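Local structure of BIFUNCTIONAL PROTEIN Proline utilization A (PutA) (Corynebacterium freiburgense, 5UX5) at residues E956-F959 / E965-V968; E860-K865 / A871-G876. The protein probably catalyses both steps of proline catabolism, pairing an FAD-dependent proline dehydrogenase with an NAD-dependent aldehyde dehydrogenase that yields glutamate. One frame throughout, in Å; residues are numbered along the deposited sequence.

Interaction 1 of 2, residues E956-F959 / E965-V968; sequences EQDF and ESNV
Asp958 reaches from the loop 956-959 to the start of strand 965-980 and takes the backbone N-H of Asn967 on its carboxylate. Going along the strand, Glu965 comes first. It hardly meets the loop, but its OE1 accepts from Asn967 ND2 at 3.0 Å, through the lone pair pointing away from OE2 and almost in the plane of the amide, while OE2 pairs with Arg875. Ser966 comes next and comes close to the carboxylate, its CA 3.7 Å from Asp958 OD2.

Asn967 carries the polar part of the contact. Its N lies 3.0 Å from Asp958 OD2, with an N-H...O angle of 155°, and the donor stands well above the carboxylate plane instead of within it. With CG of Asp958 swung opposite its own backbone N (chi1 -172°), the carboxylate extends out to the strand. The other oxygen, OD1, has its stronger partner in the backbone N of Gly961, so this one side chain ties the turn of the loop to the strand. The carbonyl of Asn967 faces the loop as well: its O is 3.1 Å from Asp958 CA in a CA-H...O contact. Farther out, Asn967 OD1 is hydrogen-bonded to both Ser1062 OG and Gln885 NE2.

At Val968 van der Waals contact takes over. CG1 lies 3.8 Å from Glu956 CB and 3.7 Å from Glu956 OE2, so the valine packs against both the root and the end of the glutamate, whose OE1 pairs with Arg970.

The loop follows helix 936-953 and runs at 122° to the strand start; Gln957 shares backbone bonding with Phe969, while the strand itself is bonded antiparallel to strand 1056-1064 through Ser966 with Thr1063 and Val968 with Val1061.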
ATOM      1  N   GLU A 956     -11.244 -19.725   7.958  1.00 28.18           N
ATOM      2  CA  GLU A 956     -10.578 -18.618   7.288  1.00 25.79           C
ATOM      3  C   GLU A 956     -11.159 -17.328   7.859  1.00 23.71           C
ATOM      4  O   GLU A 956     -12.355 -17.076   7.731  1.00 26.48           O
ATOM      5  CB  GLU A 956     -10.786 -18.679   5.779  1.00 28.55           C
ATOM      6  CG  GLU A 956     -10.396 -19.993   5.170  1.00 30.14           C
ATOM      7  CD  GLU A 956      -9.896 -19.865   3.750  1.00 44.01           C
ATOM      8  OE1 GLU A 956      -9.237 -20.822   3.264  1.00 45.13           O
ATOM      9  OE2 GLU A 956     -10.118 -18.796   3.130  1.00 51.93           O
ATOM     10  N   GLN A 957     -10.316 -16.524   8.493  1.00 25.25           N
ATOM     11  CA  GLN A 957     -10.733 -15.407   9.327  1.00 24.51           C
ATOM     12  C   GLN A 957     -10.226 -14.080   8.770  1.00 34.27           C
ATOM     13  O   GLN A 957      -9.019 -13.806   8.787  1.00 33.87           O
ATOM     14  CB  GLN A 957     -10.210 -15.601  10.745  1.00 21.83           C
ATOM     15  CG  GLN A 957     -10.899 -16.679  11.528  1.00 35.02           C
ATOM     16  CD  GLN A 957     -10.500 -16.618  12.981  1.00 32.78           C
ATOM     17  OE1 GLN A 957     -11.216 -16.059  13.819  1.00 30.63           O
ATOM     18  NE2 GLN A 957      -9.324 -17.155  13.285  1.00 28.76           N
ATOM     19  N   ASP A 958     -11.151 -13.218   8.380  1.00 35.53           N
ATOM     20  CA  ASP A 958     -10.828 -11.854   7.958  1.00 26.39           C
ATOM     21  C   ASP A 958     -11.131 -10.934   9.133  1.00 24.42           C
ATOM     22  O   ASP A 958     -12.285 -10.592   9.376  1.00 31.39           O
ATOM     23  CB  ASP A 958     -11.626 -11.476   6.707  1.00 30.84           C
ATOM     24  CG  ASP A 958     -11.207 -10.153   6.099  1.00 37.39           C
ATOM     25  OD1 ASP A 958     -10.774  -9.243   6.859  1.00 35.89           O
ATOM     26  OD2 ASP A 958     -11.338 -10.024   4.851  1.00 40.71           O
ATOM     27  N   PHE A 959     -10.093 -10.552   9.880  1.00 31.15           N
ATOM     28  CA  PHE A 959     -10.283  -9.727  11.077  1.00 27.49           C
ATOM     29  C   PHE A 959     -10.623  -8.264  10.748  1.00 31.34           C
ATOM     30  O   PHE A 959     -11.287  -7.598  11.548  1.00 34.85           O
ATOM     31  CB  PHE A 959      -9.021  -9.745  11.954  1.00 24.67           C
ATOM     32  CG  PHE A 959      -8.638 -11.101  12.462  1.00 23.42           C
ATOM     33  CD1 PHE A 959      -9.367 -11.718  13.474  1.00 28.18           C
ATOM     34  CD2 PHE A 959      -7.517 -11.747  11.952  1.00 31.36           C
ATOM     35  CE1 PHE A 959      -9.001 -12.960  13.935  1.00 33.28           C
ATOM     36  CE2 PHE A 959      -7.142 -13.000  12.415  1.00 38.13           C
ATOM     37  CZ  PHE A 959      -7.891 -13.608  13.401  1.00 40.31           C
ATOM     38  N   GLU A 965     -10.638  -4.882   0.028  1.00 31.68           N
ATOM     39  CA  GLU A 965      -9.539  -5.829   0.097  1.00 23.11           C
ATOM     40  C   GLU A 965      -9.889  -6.933   1.088  1.00 21.32           C
ATOM     41  O   GLU A 965     -10.103  -6.668   2.269  1.00 26.54           O
ATOM     42  CB  GLU A 965      -8.260  -5.115   0.502  1.00 20.81           C
ATOM     43  CG  GLU A 965      -7.043  -5.973   0.551  1.00 20.74           C
ATOM     44  CD  GLU A 965      -5.813  -5.164   0.828  1.00 26.47           C
ATOM     45  OE1 GLU A 965      -5.534  -4.849   2.018  1.00 29.06           O
ATOM     46  OE2 GLU A 965      -5.130  -4.803  -0.165  1.00 30.81           O
ATOM     47  N   SER A 966      -9.940  -8.166   0.601  1.00 25.55           N
ATOM     48  CA  SER A 966     -10.102  -9.337   1.453  1.00 21.85           C
ATOM     49  C   SER A 966      -8.775  -9.678   2.116  1.00 24.46           C
ATOM     50  O   SER A 966      -7.769  -9.872   1.433  1.00 30.90           O
ATOM     51  CB  SER A 966     -10.599 -10.519   0.631  1.00 24.66           C
ATOM     52  OG  SER A 966     -10.563 -11.682   1.421  1.00 42.24           O
ATOM     53  N   ASN A 967      -8.756  -9.732   3.441  1.00 27.63           N
ATOM     54  CA  ASN A 967      -7.536 -10.059   4.178  1.00 28.81           C
ATOM     55  C   ASN A 967      -7.808 -11.238   5.113  1.00 34.00           C
ATOM     56  O   ASN A 967      -8.386 -11.057   6.191  1.00 40.27           O
ATOM     57  CB  ASN A 967      -7.010  -8.828   4.912  1.00 21.13           C
ATOM     58  CG  ASN A 967      -6.495  -7.750   3.933  1.00 29.40           C
ATOM     59  OD1 ASN A 967      -5.460  -7.940   3.294  1.00 30.20           O
ATOM     60  ND2 ASN A 967      -7.198  -6.621   3.842  1.00 32.25           N
ATOM     61  N   VAL A 968      -7.347 -12.432   4.708  1.00 30.20           N
ATOM     62  CA  VAL A 968      -7.683 -13.716   5.335  1.00 27.73           C
ATOM     63  C   VAL A 968      -6.515 -14.257   6.158  1.00 27.17           C
ATOM     64  O   VAL A 968      -5.358 -14.224   5.726  1.00 33.85           O
ATOM     65  CB  VAL A 968      -8.111 -14.729   4.253  1.00 23.26           C
ATOM     66  CG1 VAL A 968      -8.185 -16.109   4.790  1.00 22.60           C
ATOM     67  CG2 VAL A 968      -9.468 -14.329   3.696  1.00 22.61           C
TER

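Interaction 2 of 2, residues E860-K865 / A871-G876; sequences ELWKEK and AYINRG
This is a buried, apolar helix-on-strand contact within the aldehyde dehydrogenase part of the chain, where helix 856-865 packs against strand 870-873. The axes of the segments 860-865 and 871-873 run nearly antiparallel, 173° between their directions, and come within 9.8 Å. Trp862 fills most of that gap. Its CG stands opposite the backbone N (chi1 -172°), which sends the six-membered end of the indole to the strand: CH2 comes within 3.5 Å of Ala871 CB and equally 3.5 Å from Tyr872 O, while CZ3 lies 3.8 Å from Ile873 CG1. The ring meets all three obliquely. At its far end NE1 is hydrogen-bonded to Gln840, so the polar N-H of this buried indole is satisfied.

Beside the tryptophan, the aliphatic part of Lys863 crosses Ile873 at about a right angle, its CG 3.5 Å from Ile873 CD1. The chain then bends at chi3 and carries NZ back to Glu860 OE2 in a salt bridge of 3.4 Å along the helix.

Strand 845-852 lies parallel to 870-873, and its Ile851 touches both Trp862 and Ile873; together with the helix they make a beta-alpha-beta crossover, the repeating unit of Rossmann-like alpha/beta folds.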
ATOM      1  N   GLU A 860      -7.669 -19.402  -7.998  1.00 37.40           N
ATOM      2  CA  GLU A 860      -8.012 -20.420  -7.019  1.00 39.93           C
ATOM      3  C   GLU A 860      -6.931 -21.489  -6.972  1.00 36.82           C
ATOM      4  O   GLU A 860      -6.450 -21.848  -5.885  1.00 41.25           O
ATOM      5  CB  GLU A 860      -9.398 -21.000  -7.326  1.00 50.13           C
ATOM      6  CG  GLU A 860     -10.334 -21.140  -6.083  1.00 65.00           C
ATOM      7  CD  GLU A 860     -10.566 -19.828  -5.278  1.00 73.17           C
ATOM      8  OE1 GLU A 860     -10.613 -18.708  -5.861  1.00 70.09           O
ATOM      9  OE2 GLU A 860     -10.709 -19.933  -4.035  1.00 77.77           O
ATOM     10  N   LEU A 861      -6.456 -21.918  -8.140  1.00 32.86           N
ATOM     11  CA  LEU A 861      -5.320 -22.828  -8.181  1.00 36.19           C
ATOM     12  C   LEU A 861      -4.121 -22.229  -7.451  1.00 38.12           C
ATOM     13  O   LEU A 861      -3.514 -22.878  -6.585  1.00 35.83           O
ATOM     14  CB  LEU A 861      -4.991 -23.159  -9.628  1.00 34.89           C
ATOM     15  CG  LEU A 861      -3.823 -24.093  -9.879  1.00 38.85           C
ATOM     16  CD1 LEU A 861      -4.069 -25.429  -9.223  1.00 36.35           C
ATOM     17  CD2 LEU A 861      -3.610 -24.218 -11.380  1.00 37.28           C
ATOM     18  N   TRP A 862      -3.801 -20.962  -7.743  1.00 36.29           N
ATOM     19  CA  TRP A 862      -2.654 -20.323  -7.100  1.00 37.78           C
ATOM     20  C   TRP A 862      -2.828 -20.252  -5.574  1.00 38.10           C
ATOM     21  O   TRP A 862      -1.870 -20.493  -4.833  1.00 39.22           O
ATOM     22  CB  TRP A 862      -2.394 -18.924  -7.699  1.00 30.08           C
ATOM     23  CG  TRP A 862      -1.094 -18.326  -7.184  1.00 33.36           C
ATOM     24  CD1 TRP A 862       0.161 -18.577  -7.650  1.00 41.28           C
ATOM     25  CD2 TRP A 862      -0.934 -17.406  -6.101  1.00 28.04           C
ATOM     26  NE1 TRP A 862       1.094 -17.869  -6.935  1.00 29.14           N
ATOM     27  CE2 TRP A 862       0.450 -17.145  -5.974  1.00 27.95           C
ATOM     28  CE3 TRP A 862      -1.825 -16.775  -5.229  1.00 27.05           C
ATOM     29  CZ2 TRP A 862       0.966 -16.292  -5.013  1.00 26.91           C
ATOM     30  CZ3 TRP A 862      -1.310 -15.927  -4.273  1.00 26.02           C
ATOM     31  CH2 TRP A 862       0.078 -15.690  -4.173  1.00 30.87           C
ATOM     32  N   LYS A 863      -4.021 -19.876  -5.078  1.00 40.68           N
ATOM     33  CA  LYS A 863      -4.219 -19.821  -3.622  1.00 39.78           C
ATOM     34  C   LYS A 863      -3.949 -21.169  -2.976  1.00 40.68           C
ATOM     35  O   LYS A 863      -3.419 -21.235  -1.858  1.00 39.86           O
ATOM     36  CB  LYS A 863      -5.646 -19.401  -3.246  1.00 27.50           C
ATOM     37  CG  LYS A 863      -6.004 -17.950  -3.481  1.00 42.10           C
ATOM     38  CD  LYS A 863      -7.256 -17.522  -2.672  1.00 49.70           C
ATOM     39  CE  LYS A 863      -8.238 -18.706  -2.441  1.00 55.75           C
ATOM     40  NZ  LYS A 863      -9.210 -18.545  -1.307  1.00 52.48           N
ATOM     41  N   GLU A 864      -4.263 -22.254  -3.674  1.00 35.20           N
ATOM     42  CA  GLU A 864      -4.102 -23.556  -3.058  1.00 30.13           C
ATOM     43  C   GLU A 864      -2.689 -24.087  -3.222  1.00 32.24           C
ATOM     44  O   GLU A 864      -2.179 -24.737  -2.311  1.00 31.18           O
ATOM     45  CB  GLU A 864      -5.129 -24.535  -3.654  1.00 36.09           C
ATOM     46  CG  GLU A 864      -5.436 -25.806  -2.810  1.00 56.47           C
ATOM     47  CD  GLU A 864      -6.089 -25.502  -1.423  1.00 63.46           C
ATOM     48  OE1 GLU A 864      -6.423 -24.320  -1.119  1.00 60.73           O
ATOM     49  OE2 GLU A 864      -6.295 -26.463  -0.647  1.00 61.38           O
ATOM     50  N   LYS A 865      -2.002 -23.763  -4.317  1.00 38.92           N
ATOM     51  CA  LYS A 865      -0.730 -24.418  -4.581  1.00 39.73           C
ATOM     52  C   LYS A 865       0.491 -23.610  -4.140  1.00 43.42           C
ATOM     53  O   LYS A 865       1.566 -24.201  -3.975  1.00 42.13           O
ATOM     54  CB  LYS A 865      -0.621 -24.777  -6.071  1.00 32.98           C
ATOM     55  N   ALA A 871       0.653 -14.504   0.955  1.00 22.77           N
ATOM     56  CA  ALA A 871       0.165 -14.494  -0.421  1.00 23.43           C
ATOM     57  C   ALA A 871      -0.682 -13.240  -0.702  1.00 22.96           C
ATOM     58  O   ALA A 871      -1.426 -12.762   0.160  1.00 26.82           O
ATOM     59  CB  ALA A 871      -0.645 -15.754  -0.699  1.00 23.94           C
ATOM     60  N   TYR A 872      -0.522 -12.679  -1.897  1.00 32.07           N
ATOM     61  CA  TYR A 872      -1.238 -11.477  -2.324  1.00 30.61           C
ATOM     62  C   TYR A 872      -1.782 -11.722  -3.714  1.00 26.45           C
ATOM     63  O   TYR A 872      -1.150 -12.400  -4.528  1.00 25.95           O
ATOM     64  CB  TYR A 872      -0.351 -10.220  -2.339  1.00 22.80           C
ATOM     65  CG  TYR A 872       0.267  -9.882  -1.007  1.00 25.27           C
ATOM     66  CD1 TYR A 872       1.449 -10.473  -0.628  1.00 22.36           C
ATOM     67  CD2 TYR A 872      -0.321  -8.962  -0.130  1.00 27.88           C
ATOM     68  CE1 TYR A 872       2.029 -10.187   0.571  1.00 22.34           C
ATOM     69  CE2 TYR A 872       0.278  -8.663   1.096  1.00 21.07           C
ATOM     70  CZ  TYR A 872       1.458  -9.303   1.431  1.00 21.66           C
ATOM     71  OH  TYR A 872       2.136  -9.069   2.606  1.00 30.96           O
ATOM     72  N   ILE A 873      -2.959 -11.185  -3.989  1.00 23.76           N
ATOM     73  CA  ILE A 873      -3.603 -11.418  -5.267  1.00 29.81           C
ATOM     74  C   ILE A 873      -3.938 -10.069  -5.880  1.00 32.76           C
ATOM     75  O   ILE A 873      -4.658  -9.267  -5.278  1.00 38.08           O
ATOM     76  CB  ILE A 873      -4.832 -12.323  -5.095  1.00 24.86           C
ATOM     77  CG1 ILE A 873      -4.310 -13.725  -4.743  1.00 25.24           C
ATOM     78  CG2 ILE A 873      -5.678 -12.344  -6.341  1.00 25.66           C
ATOM     79  CD1 ILE A 873      -5.213 -14.553  -3.894  1.00 36.09           C
ATOM     80  N   ASN A 874      -3.365  -9.798  -7.050  1.00 33.93           N
ATOM     81  CA  ASN A 874      -3.600  -8.542  -7.768  1.00 34.76           C
ATOM     82  C   ASN A 874      -3.298  -7.314  -6.904  1.00 30.33           C
ATOM     83  O   ASN A 874      -4.042  -6.339  -6.895  1.00 31.96           O
ATOM     84  CB  ASN A 874      -5.027  -8.497  -8.322  1.00 26.55           C
ATOM     85  CG  ASN A 874      -5.284  -9.575  -9.337  1.00 33.53           C
ATOM     86  OD1 ASN A 874      -4.403  -9.911 -10.132  1.00 46.82           O
ATOM     87  ND2 ASN A 874      -6.488 -10.110  -9.343  1.00 26.65           N
ATOM     88  N   ARG A 875      -2.182  -7.353  -6.187  1.00 25.99           N
ATOM     89  CA  ARG A 875      -1.661  -6.179  -5.505  1.00 26.06           C
ATOM     90  C   ARG A 875      -0.191  -6.430  -5.211  1.00 30.57           C
ATOM     91  O   ARG A 875       0.330  -7.504  -5.501  1.00 36.91           O
ATOM     92  CB  ARG A 875      -2.448  -5.893  -4.238  1.00 22.41           C
ATOM     93  CG  ARG A 875      -2.656  -7.136  -3.407  1.00 27.11           C
ATOM     94  CD  ARG A 875      -2.753  -6.759  -1.963  1.00 21.58           C
ATOM     95  NE  ARG A 875      -1.457  -6.333  -1.464  1.00 25.32           N
ATOM     96  CZ  ARG A 875      -1.272  -5.716  -0.299  1.00 29.55           C
ATOM     97  NH1 ARG A 875      -2.309  -5.441   0.484  1.00 27.28           N
ATOM     98  NH2 ARG A 875      -0.053  -5.371   0.085  1.00 20.89           N
ATOM     99  N   GLY A 876       0.478  -5.423  -4.636  1.00 29.23           N
ATOM    100  CA  GLY A 876       1.866  -5.579  -4.249  1.00 28.81           C
ATOM    101  C   GLY A 876       2.043  -6.602  -3.137  1.00 35.87           C
ATOM    102  O   GLY A 876       1.108  -6.937  -2.401  1.00 33.41           O
TER

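Overall arrangement
Interaction 2 is the core contact: four of its five touching residues are buried, and apolar carbons do most of the work between helix and strand. Interaction 1 is only partly buried, and there a loop is fastened to a strand by a carboxylate, backbone groups and one valine. They are joined through strand 1056-1064, which pairs parallel with 870-873 and antiparallel with 965-980. A salt bridge links them directly, Arg875 NH1 to Glu965 OE2 at 3.0 Å, with their centres 13 Å apart. Arg970 adds a further tie, pairing with Glu956 and bonding weakly to the carbonyl of Lys863. The C-terminal region is thus attached to the aldehyde dehydrogenase crossover by both strand pairing and charge.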